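Local coordinates for protein 2-aminomuconate 6-semialdehyde dehydrogenase (Burkholderia cenocepacia, PDB 4U3W) that probably catalyses the NAD-dependent oxidation of 2-aminomuconate 6-semialdehyde to 2-aminomuconate, at residues A[156-161]-A[497-502]; A[164-169]-A[243-248]; A[87-92]-A[132-137]; A[70-75]-A[190-195]. One frame throughout, in Å; residues are numbered along the deposited sequence. Where two conformers were deposited one is given.

Contact 1: residues A[156-161]-A[497-502]; sequences NYVTRK and LTNVCV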
loop_
_atom_site.group_PDB
_atom_site.type_symbol
_atom_site.label_atom_id
_atom_site.label_comp_id
_atom_site.label_asym_id
_atom_site.label_seq_id
_atom_site.Cartn_x
_atom_site.Cartn_y
_atom_site.Cartn_z
ATOM N N ASN A 156 -9.071 -3.791 13.721
ATOM C CA ASN A 156 -8.207 -2.642 13.933
ATOM C C ASN A 156 -8.296 -1.723 12.750
ATOM O O ASN A 156 -8.236 -2.191 11.608
ATOM C CB ASN A 156 -6.725 -3.039 14.079
ATOM C CG ASN A 156 -6.475 -4.062 15.169
ATOM O OD1 ASN A 156 -6.052 -3.708 16.304
ATOM N ND2 ASN A 156 -6.684 -5.348 14.838
ATOM N N TYR A 157 -8.439 -0.424 12.972
ATOM C CA TYR A 157 -8.159 0.452 11.860
ATOM C C TYR A 157 -7.362 1.689 12.303
ATOM O O TYR A 157 -7.471 2.148 13.472
ATOM C CB TYR A 157 -9.452 0.854 11.155
ATOM C CG TYR A 157 -10.469 1.431 12.128
ATOM C CD1 TYR A 157 -11.417 0.615 12.747
ATOM C CD2 TYR A 157 -10.496 2.778 12.373
ATOM C CE1 TYR A 157 -12.352 1.168 13.691
ATOM C CE2 TYR A 157 -11.457 3.362 13.297
ATOM C CZ TYR A 157 -12.379 2.538 13.925
ATOM O OH TYR A 157 -13.294 3.139 14.800
ATOM N N VAL A 158 -6.554 2.212 11.379
ATOM C CA VAL A 158 -5.645 3.279 11.736
ATOM C C VAL A 158 -6.153 4.638 11.292
ATOM O O VAL A 158 -6.343 4.851 10.110
ATOM C CB VAL A 158 -4.247 3.043 11.139
ATOM C CG1 VAL A 158 -3.318 4.211 11.572
ATOM C CG2 VAL A 158 -3.730 1.717 11.654
ATOM N N THR A 159 -6.451 5.525 12.255
ATOM C CA THR A 159 -6.947 6.866 11.963
ATOM C C THR A 159 -5.809 7.887 12.095
ATOM O O THR A 159 -4.780 7.606 12.707
ATOM C CB THR A 159 -8.084 7.291 12.910
ATOM O OG1 THR A 159 -7.562 7.491 14.242
ATOM C CG2 THR A 159 -9.189 6.227 12.935
ATOM N N ARG A 160 -5.976 9.063 11.488
ATOM C CA ARG A 160 -4.982 10.152 11.573
ATOM C C ARG A 160 -5.761 11.358 12.032
ATOM O O ARG A 160 -6.909 11.563 11.596
ATOM C CB ARG A 160 -4.317 10.413 10.222
ATOM C CG ARG A 160 -3.390 9.296 9.706
ATOM C CD ARG A 160 -2.546 9.896 8.561
ATOM N NE ARG A 160 -1.700 8.956 7.831
ATOM C CZ ARG A 160 -1.884 8.627 6.543
ATOM N NH1 ARG A 160 -2.890 9.160 5.855
ATOM N NH2 ARG A 160 -1.073 7.758 5.932
ATOM N N LYS A 161 -5.210 12.108 12.981
ATOM C CA LYS A 161 -5.794 13.369 13.329
ATOM C C LYS A 161 -4.594 14.361 13.326
ATOM O O LYS A 161 -3.435 13.927 13.340
ATOM C CB LYS A 161 -6.553 13.304 14.711
ATOM C CG LYS A 161 -5.714 12.868 15.921
ATOM C CD LYS A 161 -6.465 12.998 17.345
ATOM C CE LYS A 161 -7.551 11.930 17.496
ATOM N NZ LYS A 161 -6.997 10.553 17.387
ATOM N N LEU A 497 -1.079 9.168 14.451
ATOM C CA LEU A 497 -1.726 7.895 14.095
ATOM C C LEU A 497 -2.378 7.330 15.344
ATOM O O LEU A 497 -1.721 7.265 16.391
ATOM C CB LEU A 497 -0.726 6.874 13.582
ATOM C CG LEU A 497 -0.368 6.971 12.111
ATOM C CD1 LEU A 497 0.152 8.374 11.786
ATOM C CD2 LEU A 497 0.630 5.854 11.723
ATOM N N THR A 498 -3.622 6.886 15.219
ATOM C CA THR A 498 -4.249 6.146 16.299
ATOM C C THR A 498 -4.730 4.811 15.756
ATOM O O THR A 498 -5.414 4.780 14.740
ATOM C CB THR A 498 -5.454 6.901 16.930
ATOM O OG1 THR A 498 -5.011 8.149 17.466
ATOM C CG2 THR A 498 -6.142 6.022 18.105
ATOM N N ASN A 499 -4.313 3.732 16.389
ATOM C CA ASN A 499 -4.877 2.423 16.095
ATOM C C ASN A 499 -6.116 2.208 16.995
ATOM O O ASN A 499 -5.996 2.269 18.224
ATOM C CB ASN A 499 -3.834 1.327 16.306
ATOM C CG ASN A 499 -4.334 -0.049 15.851
ATOM O OD1 ASN A 499 -4.669 -0.245 14.679
ATOM N ND2 ASN A 499 -4.407 -0.995 16.778
ATOM N N VAL A 500 -7.287 2.073 16.379
ATOM C CA VAL A 500 -8.532 1.809 17.083
ATOM C C VAL A 500 -8.833 0.306 16.959
ATOM O O VAL A 500 -8.953 -0.218 15.828
ATOM C CB VAL A 500 -9.709 2.629 16.545
ATOM C CG1 VAL A 500 -11.055 2.196 17.198
ATOM C CG2 VAL A 500 -9.441 4.132 16.641
ATOM N N CYS A 501 -8.899 -0.368 18.111
ATOM C CA CYS A 501 -9.009 -1.804 18.203
ATOM C C CYS A 501 -10.324 -2.185 18.877
ATOM O O CYS A 501 -10.492 -1.945 20.063
ATOM C CB CYS A 501 -7.810 -2.382 18.988
ATOM S SG CYS A 501 -7.768 -4.183 19.096
ATOM N N VAL A 502 -11.241 -2.798 18.114
ATOM C CA VAL A 502 -12.603 -3.026 18.549
ATOM C C VAL A 502 -12.919 -4.526 18.649
ATOM O O VAL A 502 -12.827 -5.256 17.646
ATOM C CB VAL A 502 -13.652 -2.388 17.558
ATOM C CG1 VAL A 502 -15.058 -2.662 18.038
ATOM C CG2 VAL A 502 -13.404 -0.866 17.337
#
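Tyr157 and Val500 make the apolar centre of this antiparallel strand pair. The tyrosine CG lies between its own backbone N and carbonyl carbon (chi1 53°), which folds the ring over Val500; CB of Val500 sits above one ring face, a CH-pi contact, and its CG1 comes to 3.5 Å from Tyr157 CZ. On the reverse side of the sheet Val158 CG1 packs against Leu497 CG at 4.1 Å. The backbone binds the strands through two hydrogen-bonded pairs, Tyr157 with Val500 and Thr159 with Thr498, the shortest link being Thr159 N to Thr498 O at 2.8 Å.

Further out, Asn499 ND2 donates to Asn156 OD1 over 3.2 Å, and the two amide planes lie only 12° apart. ND2 of Asn156 turns to Thr146 and Phe144, so that amide is held from two sides. Asn499 OD1 is buried against Asn156 CB at 3.5 Å and has no polar partner in the model. At the other end Lys161 curls back until NZ is 3.1 Å from Thr498 OG1; NZ bonds to Ile455 O and the threonine hydroxyl to Thr457 O, both of the second subunit.

Residues 499-502 pair in parallel with a strand of that subunit, and Tyr143 of the third subunit stacks on Tyr157. Such a sheet shared between chains is the oligomerisation arm of aldehyde dehydrogenases.

Contact 2: residues A[164-169]-A[243-248]; sequences GVIGII and ISAITF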
loop_
_atom_site.group_PDB
_atom_site.type_symbol
_atom_site.label_atom_id
_atom_site.label_comp_id
_atom_site.label_asym_id
_atom_site.label_seq_id
_atom_site.Cartn_x
_atom_site.Cartn_y
_atom_site.Cartn_z
ATOM N N GLY A 164 -1.565 19.048 15.934
ATOM C CA GLY A 164 -2.086 20.189 16.662
ATOM C C GLY A 164 -1.568 21.494 16.078
ATOM O O GLY A 164 -2.177 22.056 15.122
ATOM N N VAL A 165 -0.471 21.980 16.669
ATOM C CA VAL A 165 0.142 23.225 16.258
ATOM C C VAL A 165 1.562 22.916 15.764
ATOM O O VAL A 165 2.407 22.408 16.508
ATOM C CB VAL A 165 0.218 24.246 17.402
ATOM C CG1 VAL A 165 0.887 25.523 16.896
ATOM C CG2 VAL A 165 -1.209 24.545 17.966
ATOM N N ILE A 166 1.832 23.227 14.510
ATOM C CA ILE A 166 3.160 22.956 13.961
ATOM C C ILE A 166 3.971 24.239 13.957
ATOM O O ILE A 166 3.499 25.214 13.415
ATOM C CB ILE A 166 3.098 22.468 12.518
ATOM C CG1 ILE A 166 2.116 21.305 12.393
ATOM C CG2 ILE A 166 4.557 22.107 12.032
ATOM C CD1 ILE A 166 2.639 20.046 12.979
ATOM N N GLY A 167 5.180 24.219 14.519
ATOM C CA GLY A 167 6.069 25.356 14.444
ATOM C C GLY A 167 7.008 25.158 13.246
ATOM O O GLY A 167 7.619 24.100 13.124
ATOM N N ILE A 168 7.098 26.165 12.375
ATOM C CA ILE A 168 7.823 26.044 11.087
ATOM C C ILE A 168 8.896 27.122 11.031
ATOM O O ILE A 168 8.591 28.319 11.090
ATOM C CB ILE A 168 6.876 26.187 9.878
ATOM C CG1 ILE A 168 5.881 24.978 9.805
ATOM C CG2 ILE A 168 7.710 26.291 8.542
ATOM C CD1 ILE A 168 4.833 25.115 8.710
ATOM N N ILE A 169 10.155 26.707 10.975
ATOM C CA ILE A 169 11.235 27.660 10.890
ATOM C C ILE A 169 11.937 27.467 9.529
ATOM O O ILE A 169 12.481 26.398 9.275
ATOM C CB ILE A 169 12.201 27.477 12.007
ATOM C CG1 ILE A 169 11.503 27.896 13.337
ATOM C CG2 ILE A 169 13.402 28.385 11.850
ATOM C CD1 ILE A 169 12.107 27.297 14.520
ATOM N N ILE A 243 3.526 23.963 21.560
ATOM C CA ILE A 243 3.602 23.534 20.157
ATOM C C ILE A 243 3.624 22.029 20.156
ATOM O O ILE A 243 4.003 21.402 21.143
ATOM C CB ILE A 243 4.867 24.015 19.400
ATOM C CG1 ILE A 243 6.084 23.590 20.204
ATOM C CG2 ILE A 243 4.823 25.498 19.172
ATOM C CD1 ILE A 243 7.327 23.484 19.424
ATOM N N SER A 244 3.228 21.432 19.047
ATOM C CA SER A 244 3.189 19.968 18.963
ATOM C C SER A 244 4.417 19.392 18.226
ATOM O O SER A 244 4.788 18.237 18.403
ATOM C CB SER A 244 1.922 19.532 18.213
ATOM O OG SER A 244 0.790 20.173 18.763
ATOM N N ALA A 245 5.019 20.198 17.375
ATOM C CA ALA A 245 6.102 19.710 16.515
ATOM C C ALA A 245 6.883 20.894 16.006
ATOM O O ALA A 245 6.322 21.993 15.947
ATOM C CB ALA A 245 5.549 18.934 15.315
ATOM N N ILE A 246 8.141 20.659 15.601
ATOM C CA ILE A 246 8.940 21.668 14.918
ATOM C C ILE A 246 9.409 21.034 13.592
ATOM O O ILE A 246 9.940 19.927 13.611
ATOM C CB ILE A 246 10.188 22.088 15.696
ATOM C CG1 ILE A 246 9.807 22.858 16.956
ATOM C CG2 ILE A 246 11.094 23.019 14.842
ATOM C CD1 ILE A 246 9.211 24.255 16.616
ATOM N N THR A 247 9.196 21.723 12.477
ATOM C CA THR A 247 9.799 21.293 11.198
ATOM C C THR A 247 10.775 22.392 10.888
ATOM O O THR A 247 10.553 23.597 11.173
ATOM C CB THR A 247 8.742 21.041 10.094
ATOM O OG1 THR A 247 9.389 20.488 8.920
ATOM C CG2 THR A 247 8.065 22.352 9.719
ATOM N N PHE A 248 11.942 21.983 10.438
ATOM C CA PHE A 248 13.020 22.933 10.321
ATOM C C PHE A 248 13.872 22.544 9.106
ATOM O O PHE A 248 14.146 21.378 8.914
ATOM C CB PHE A 248 13.867 22.971 11.596
ATOM C CG PHE A 248 15.152 23.762 11.437
ATOM C CD1 PHE A 248 15.144 25.153 11.411
ATOM C CD2 PHE A 248 16.390 23.095 11.276
ATOM C CE1 PHE A 248 16.348 25.875 11.228
ATOM C CE2 PHE A 248 17.591 23.808 11.120
ATOM C CZ PHE A 248 17.576 25.190 11.085
#
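Ile243 leads in, its CB lying 4.1 Å from Val165 O, and Ser244 then takes Val165 by both backbone groups: Ser244 OG accepts from Val165 N at 3.0 Å, while Ser244 N donates to Val165 O at 2.8 Å. The same hydroxyl also bonds to Leu163 O.

From Ala245 on, the two segments run as neighbouring parallel strands. Ala245 O receives Gly167 N, and its methyl meets Ile166 CD1. Ile246 curls its end back over the strand opposite, so that CD1 comes to 4.0 Å from CA of Gly167, where no side chain intervenes. Thr247 is gripped twice by the same neighbouring strand, its N giving to Gly167 O and its O taking Ile169 N. With OG1 anti to the backbone N (chi1 -174°) and bonded to Lys182 and Glu485, its CG2 is pushed against Ile168 CG1 at 3.4 Å, a tight carbon contact. Phe248 ends the row: Ile169 CB lies at the ring edge, in its plane, and Ile169 CG2 is 3.7 Å from Phe248 CD1.

Helices 233-238 and 252-261 pack on the side of the sheet that carries Ile246 and Phe248. Parallel strands covered by helices in this way form the Rossmann-like coenzyme-binding domain of aldehyde dehydrogenases.

Contact 3: residues A[87-92]-A[132-137]; sequences WLHKIA and FADLVR
His89 points the NE2 edge of its ring at Asp134, and the two side chains cross at about a right angle. NE2 donates to Asp134 OD1 over 3.2 Å, with the oxygen practically in the ring plane. From the acid's side the fit is less exact: the imidazole approaches on the syn side of OD1 but 33° out of the carboxylate plane. Arg137, one helical turn further on, bends at chi3 (-55°) and brings NH2 back to the same oxygen, 2.8 Å from Asp134 OD1, nearly in line with its C-O bond. This is a salt bridge within helix 114-138. Guanidinium and imidazole end up almost coplanar, their planes 15° apart and edge facing edge, with His89 NE2 3.4 Å from Arg137 NH2.

Below this polar cluster the helices touch through small groups. Ala133 CB lies 3.5 Å from His89 CD2, approaching the ring obliquely, and 3.9 Å from Leu88 CB. Leu88 CD2 goes on to Phe132 CB at 4.3 Å. The two segments run antiparallel, with helix 175-188 packed against both Leu88 and Phe132.

The other nitrogen, His89 ND1, is paired with Arg130, which leaves NE2 as the donor; a neutral imidazole is thus likely. OD2 of Asp134 forms a salt bridge with Arg137 NH1 of the fourth subunit, and the reverse pair repeats it. Each carboxylate therefore works on two fronts: OD1 takes two donors within its own chain, OD2 one from the neighbour. Such a concentration of positive partners probably keeps Asp134 ionised, and it couples the helix packing to the subunit interface.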
loop_
_atom_site.group_PDB
_atom_site.type_symbol
_atom_site.label_atom_id
_atom_site.label_comp_id
_atom_site.label_asym_id
_atom_site.label_seq_id
_atom_site.Cartn_x
_atom_site.Cartn_y
_atom_site.Cartn_z
ATOM N N TRP A 87 -9.506 24.456 0.694
ATOM C CA TRP A 87 -8.789 25.622 1.208
ATOM C C TRP A 87 -7.433 25.740 0.503
ATOM O O TRP A 87 -7.022 26.815 0.083
ATOM C CB TRP A 87 -8.599 25.521 2.731
ATOM C CG TRP A 87 -9.788 26.022 3.550
ATOM C CD1 TRP A 87 -10.581 25.278 4.402
ATOM C CD2 TRP A 87 -10.310 27.371 3.595
ATOM N NE1 TRP A 87 -11.563 26.084 4.960
ATOM C CE2 TRP A 87 -11.406 27.368 4.493
ATOM C CE3 TRP A 87 -9.958 28.577 2.953
ATOM C CZ2 TRP A 87 -12.154 28.524 4.765
ATOM C CZ3 TRP A 87 -10.683 29.737 3.245
ATOM C CH2 TRP A 87 -11.783 29.697 4.144
ATOM N N LEU A 88 -6.731 24.623 0.383
ATOM C CA LEU A 88 -5.390 24.666 -0.211
ATOM C C LEU A 88 -5.404 25.106 -1.698
ATOM O O LEU A 88 -4.539 25.916 -2.144
ATOM C CB LEU A 88 -4.719 23.296 -0.025
ATOM C CG LEU A 88 -3.822 23.236 1.238
ATOM C CD1 LEU A 88 -4.588 23.341 2.537
ATOM C CD2 LEU A 88 -2.925 21.994 1.249
ATOM N N HIS A 89 -6.428 24.664 -2.448
ATOM C CA HIS A 89 -6.559 25.148 -3.801
ATOM C C HIS A 89 -6.941 26.629 -3.843
ATOM O O HIS A 89 -6.501 27.342 -4.730
ATOM C CB HIS A 89 -7.585 24.316 -4.583
ATOM C CG HIS A 89 -7.021 23.049 -5.146
ATOM N ND1 HIS A 89 -6.123 23.036 -6.198
ATOM C CD2 HIS A 89 -7.220 21.752 -4.798
ATOM C CE1 HIS A 89 -5.790 21.783 -6.466
ATOM N NE2 HIS A 89 -6.446 20.987 -5.635
ATOM N N LYS A 90 -7.757 27.095 -2.904
ATOM C CA LYS A 90 -8.064 28.538 -2.851
ATOM C C LYS A 90 -6.805 29.354 -2.606
ATOM O O LYS A 90 -6.632 30.448 -3.158
ATOM C CB LYS A 90 -9.059 28.852 -1.728
ATOM C CG LYS A 90 -10.540 28.670 -2.115
ATOM C CD LYS A 90 -11.455 29.044 -0.929
ATOM C CE LYS A 90 -12.598 28.039 -0.745
ATOM N NZ LYS A 90 -13.794 28.201 -1.638
ATOM N N ILE A 91 -5.947 28.835 -1.729
ATOM C CA ILE A 91 -4.685 29.534 -1.413
ATOM C C ILE A 91 -3.813 29.552 -2.659
ATOM O O ILE A 91 -3.288 30.580 -3.053
ATOM C CB ILE A 91 -3.956 28.851 -0.225
ATOM C CG1 ILE A 91 -4.769 29.048 1.070
ATOM C CG2 ILE A 91 -2.542 29.437 -0.039
ATOM C CD1 ILE A 91 -4.435 28.040 2.201
ATOM N N ALA A 92 -3.710 28.396 -3.314
ATOM C CA ALA A 92 -2.948 28.323 -4.557
ATOM C C ALA A 92 -3.449 29.329 -5.585
ATOM O O ALA A 92 -2.656 30.060 -6.192
ATOM C CB ALA A 92 -3.010 26.892 -5.111
ATOM N N PHE A 132 -0.399 18.694 -2.266
ATOM C CA PHE A 132 -0.881 18.139 -1.032
ATOM C C PHE A 132 -2.386 18.210 -0.924
ATOM O O PHE A 132 -2.970 17.405 -0.215
ATOM C CB PHE A 132 -0.209 18.823 0.188
ATOM C CG PHE A 132 1.231 18.396 0.360
ATOM C CD1 PHE A 132 1.527 17.112 0.789
ATOM C CD2 PHE A 132 2.266 19.222 -0.035
ATOM C CE1 PHE A 132 2.864 16.684 0.886
ATOM C CE2 PHE A 132 3.591 18.805 0.058
ATOM C CZ PHE A 132 3.881 17.538 0.533
ATOM N N ALA A 133 -3.026 19.142 -1.605
ATOM C CA ALA A 133 -4.496 19.097 -1.668
ATOM C C ALA A 133 -4.936 17.786 -2.318
ATOM O O ALA A 133 -5.785 17.095 -1.795
ATOM C CB ALA A 133 -5.050 20.290 -2.412
ATOM N N ASP A 134 -4.355 17.411 -3.447
ATOM C CA ASP A 134 -4.748 16.143 -4.069
ATOM C C ASP A 134 -4.360 14.891 -3.248
ATOM O O ASP A 134 -5.126 13.929 -3.169
ATOM C CB ASP A 134 -4.167 16.091 -5.472
ATOM C CG ASP A 134 -4.690 17.245 -6.337
ATOM O OD1 ASP A 134 -5.750 17.841 -5.992
ATOM O OD2 ASP A 134 -4.015 17.599 -7.311
ATOM N N LEU A 135 -3.189 14.883 -2.622
ATOM C CA LEU A 135 -2.844 13.728 -1.791
ATOM C C LEU A 135 -3.833 13.494 -0.627
ATOM O O LEU A 135 -4.235 12.352 -0.358
ATOM C CB LEU A 135 -1.413 13.869 -1.234
ATOM C CG LEU A 135 -0.321 13.655 -2.323
ATOM C CD1 LEU A 135 1.084 14.035 -1.840
ATOM C CD2 LEU A 135 -0.307 12.211 -2.885
ATOM N N VAL A 136 -4.249 14.532 0.068
ATOM C CA VAL A 136 -5.069 14.328 1.260
ATOM C C VAL A 136 -6.462 13.875 0.815
ATOM O O VAL A 136 -7.108 13.114 1.510
ATOM C CB VAL A 136 -5.144 15.609 2.162
ATOM C CG1 VAL A 136 -6.351 16.465 1.842
ATOM C CG2 VAL A 136 -5.167 15.219 3.622
ATOM N N ARG A 137 -6.886 14.320 -0.375
ATOM C CA ARG A 137 -8.231 13.984 -0.821
ATOM C C ARG A 137 -8.333 12.493 -1.139
ATOM O O ARG A 137 -9.375 11.876 -0.947
ATOM C CB ARG A 137 -8.635 14.831 -2.031
ATOM C CG ARG A 137 -10.042 15.368 -1.871
ATOM C CD ARG A 137 -10.634 16.099 -3.073
ATOM N NE ARG A 137 -9.837 17.215 -3.583
ATOM C CZ ARG A 137 -8.978 17.131 -4.594
ATOM N NH1 ARG A 137 -8.773 15.963 -5.200
ATOM N NH2 ARG A 137 -8.316 18.213 -5.001
#

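Contact 4: residues A[70-75]-A[190-195]; sequences AAQKAG and GNCVVA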
loop_
_atom_site.group_PDB
_atom_site.type_symbol
_atom_site.label_atom_id
_atom_site.label_comp_id
_atom_site.label_asym_id
_atom_site.label_seq_id
_atom_site.Cartn_x
_atom_site.Cartn_y
_atom_site.Cartn_z
ATOM N N ALA A 70 -6.254 27.733 20.077
ATOM C CA ALA A 70 -7.685 28.039 20.118
ATOM C C ALA A 70 -8.361 27.702 18.769
ATOM O O ALA A 70 -9.481 27.208 18.736
ATOM C CB ALA A 70 -7.908 29.509 20.497
ATOM N N ALA A 71 -7.668 27.959 17.662
ATOM C CA ALA A 71 -8.211 27.687 16.321
ATOM C C ALA A 71 -8.404 26.184 16.055
ATOM O O ALA A 71 -9.342 25.763 15.345
ATOM C CB ALA A 71 -7.281 28.345 15.237
ATOM N N GLN A 72 -7.526 25.356 16.612
ATOM C CA GLN A 72 -7.768 23.915 16.594
ATOM C C GLN A 72 -9.173 23.559 17.153
ATOM O O GLN A 72 -10.010 22.930 16.481
ATOM C CB GLN A 72 -6.703 23.193 17.430
ATOM C CG GLN A 72 -5.402 22.956 16.712
ATOM C CD GLN A 72 -5.526 21.878 15.599
ATOM O OE1 GLN A 72 -5.571 20.701 15.881
ATOM N NE2 GLN A 72 -5.545 22.312 14.330
ATOM N N LYS A 73 -9.437 24.002 18.375
ATOM C CA LYS A 73 -10.681 23.657 19.040
ATOM C C LYS A 73 -11.874 24.409 18.439
ATOM O O LYS A 73 -13.001 23.955 18.544
ATOM C CB LYS A 73 -10.565 23.937 20.551
ATOM C CG LYS A 73 -9.302 23.331 21.153
ATOM C CD LYS A 73 -9.137 23.652 22.625
ATOM C CE LYS A 73 -7.665 23.997 22.932
ATOM N NZ LYS A 73 -7.454 24.615 24.279
ATOM N N ALA A 74 -11.646 25.564 17.822
ATOM C CA ALA A 74 -12.765 26.295 17.245
ATOM C C ALA A 74 -13.261 25.628 15.961
ATOM O O ALA A 74 -14.229 26.098 15.353
ATOM C CB ALA A 74 -12.403 27.728 16.967
ATOM N N GLY A 75 -12.608 24.550 15.537
ATOM C CA GLY A 75 -13.191 23.748 14.486
ATOM C C GLY A 75 -12.281 23.373 13.329
ATOM O O GLY A 75 -12.650 22.543 12.514
ATOM N N GLY A 190 -4.728 19.229 8.734
ATOM C CA GLY A 190 -5.673 19.789 9.677
ATOM C C GLY A 190 -4.997 20.419 10.868
ATOM O O GLY A 190 -5.667 20.679 11.883
ATOM N N ASN A 191 -3.677 20.650 10.775
ATOM C CA ASN A 191 -2.983 21.404 11.852
ATOM C C ASN A 191 -3.156 22.898 11.731
ATOM O O ASN A 191 -3.399 23.406 10.625
ATOM C CB ASN A 191 -1.475 21.141 11.851
ATOM C CG ASN A 191 -1.140 19.687 11.942
ATOM O OD1 ASN A 191 -1.180 19.105 13.034
ATOM N ND2 ASN A 191 -0.785 19.066 10.789
ATOM N N CYS A 192 -2.947 23.623 12.840
ATOM C CA CYS A 192 -2.673 25.031 12.733
ATOM C C CYS A 192 -1.151 25.252 12.695
ATOM O O CYS A 192 -0.362 24.382 13.072
ATOM C CB CYS A 192 -3.292 25.817 13.928
ATOM S SG CYS A 192 -5.145 25.582 13.873
ATOM N N VAL A 193 -0.739 26.440 12.278
ATOM C CA VAL A 193 0.673 26.702 11.984
ATOM C C VAL A 193 1.143 28.036 12.644
ATOM O O VAL A 193 0.431 29.023 12.584
ATOM C CB VAL A 193 0.871 26.766 10.440
ATOM C CG1 VAL A 193 2.127 27.508 10.051
ATOM C CG2 VAL A 193 0.807 25.339 9.795
ATOM N N VAL A 194 2.338 28.045 13.215
ATOM C CA VAL A 194 3.042 29.245 13.604
ATOM C C VAL A 194 4.379 29.179 12.874
ATOM O O VAL A 194 5.179 28.272 13.125
ATOM C CB VAL A 194 3.296 29.334 15.121
ATOM C CG1 VAL A 194 4.177 30.613 15.460
ATOM C CG2 VAL A 194 1.974 29.380 15.867
ATOM N N ALA A 195 4.577 30.109 11.941
ATOM C CA ALA A 195 5.682 30.005 11.017
ATOM C C ALA A 195 6.582 31.222 11.081
ATOM O O ALA A 195 6.116 32.347 11.002
ATOM C CB ALA A 195 5.167 29.836 9.583
#
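Gln72 reaches Cys192 and Gly190 by turning twice: CG stands beside the backbone N (chi1 -82°), and a second bend at chi2 (-71°) sends the amide off helix 58-76 towards the start of strand 192-196. Cys192 answers with SG beside its own backbone N (chi1 -62°), which sets the sulfur facing the helix. The sulfur settles against Ala71 CB at 3.7 Å and Gln72 CG at 3.9 Å.

Both N-H groups of the glutamine amide are then used. One points almost straight at the sulfur, Gln72 NE2 to Cys192 SG 3.3 Å. The other meets a lone pair of the backbone carbonyl, Gln72 NE2 to Gly190 O 2.9 Å, in the carbonyl plane. Both acceptors lie within a few degrees of the amide plane, so the pair of bonds fixes the rotation of the flat group. Cys192 N is also close by, but it is a donor itself and bonds to Gly164 O.

Gly190, with positive phi, is the C' residue of the Schellman motif that ends helix 175-188, so the glutamine grips the turn between that helix and the next strand. Pro162 of the neighbouring strand packs against its side chain. Here the sulfur serves as hydrogen-bond acceptor, a weak one if it is a neutral thiol, while the carbonyl gives the firmer hold; between them they satisfy both hydrogens of a buried amide.

Contacts 1, 2 and 4 all reach one sheet, and strand 153-169 is common to contacts 1 and 2. Contact 2 is the innermost, a parallel pair that touches no other subunit. Contact 4 lies next to it, about 11 Å between centres, and joins a covering helix to the sheet, while the backbone of Cys192 pairs with Gly164 and Ile166 of contact 2. Contact 1, some 23 Å from contact 2 between centres, is antiparallel and lies at a subunit interface, with the second subunit along most of it. Contact 3 stands apart, helix on helix, and reaches a subunit interface through charged groups. Main-chain bonds dominate contacts 1 and 2; side-chain donors carry contacts 3 and 4.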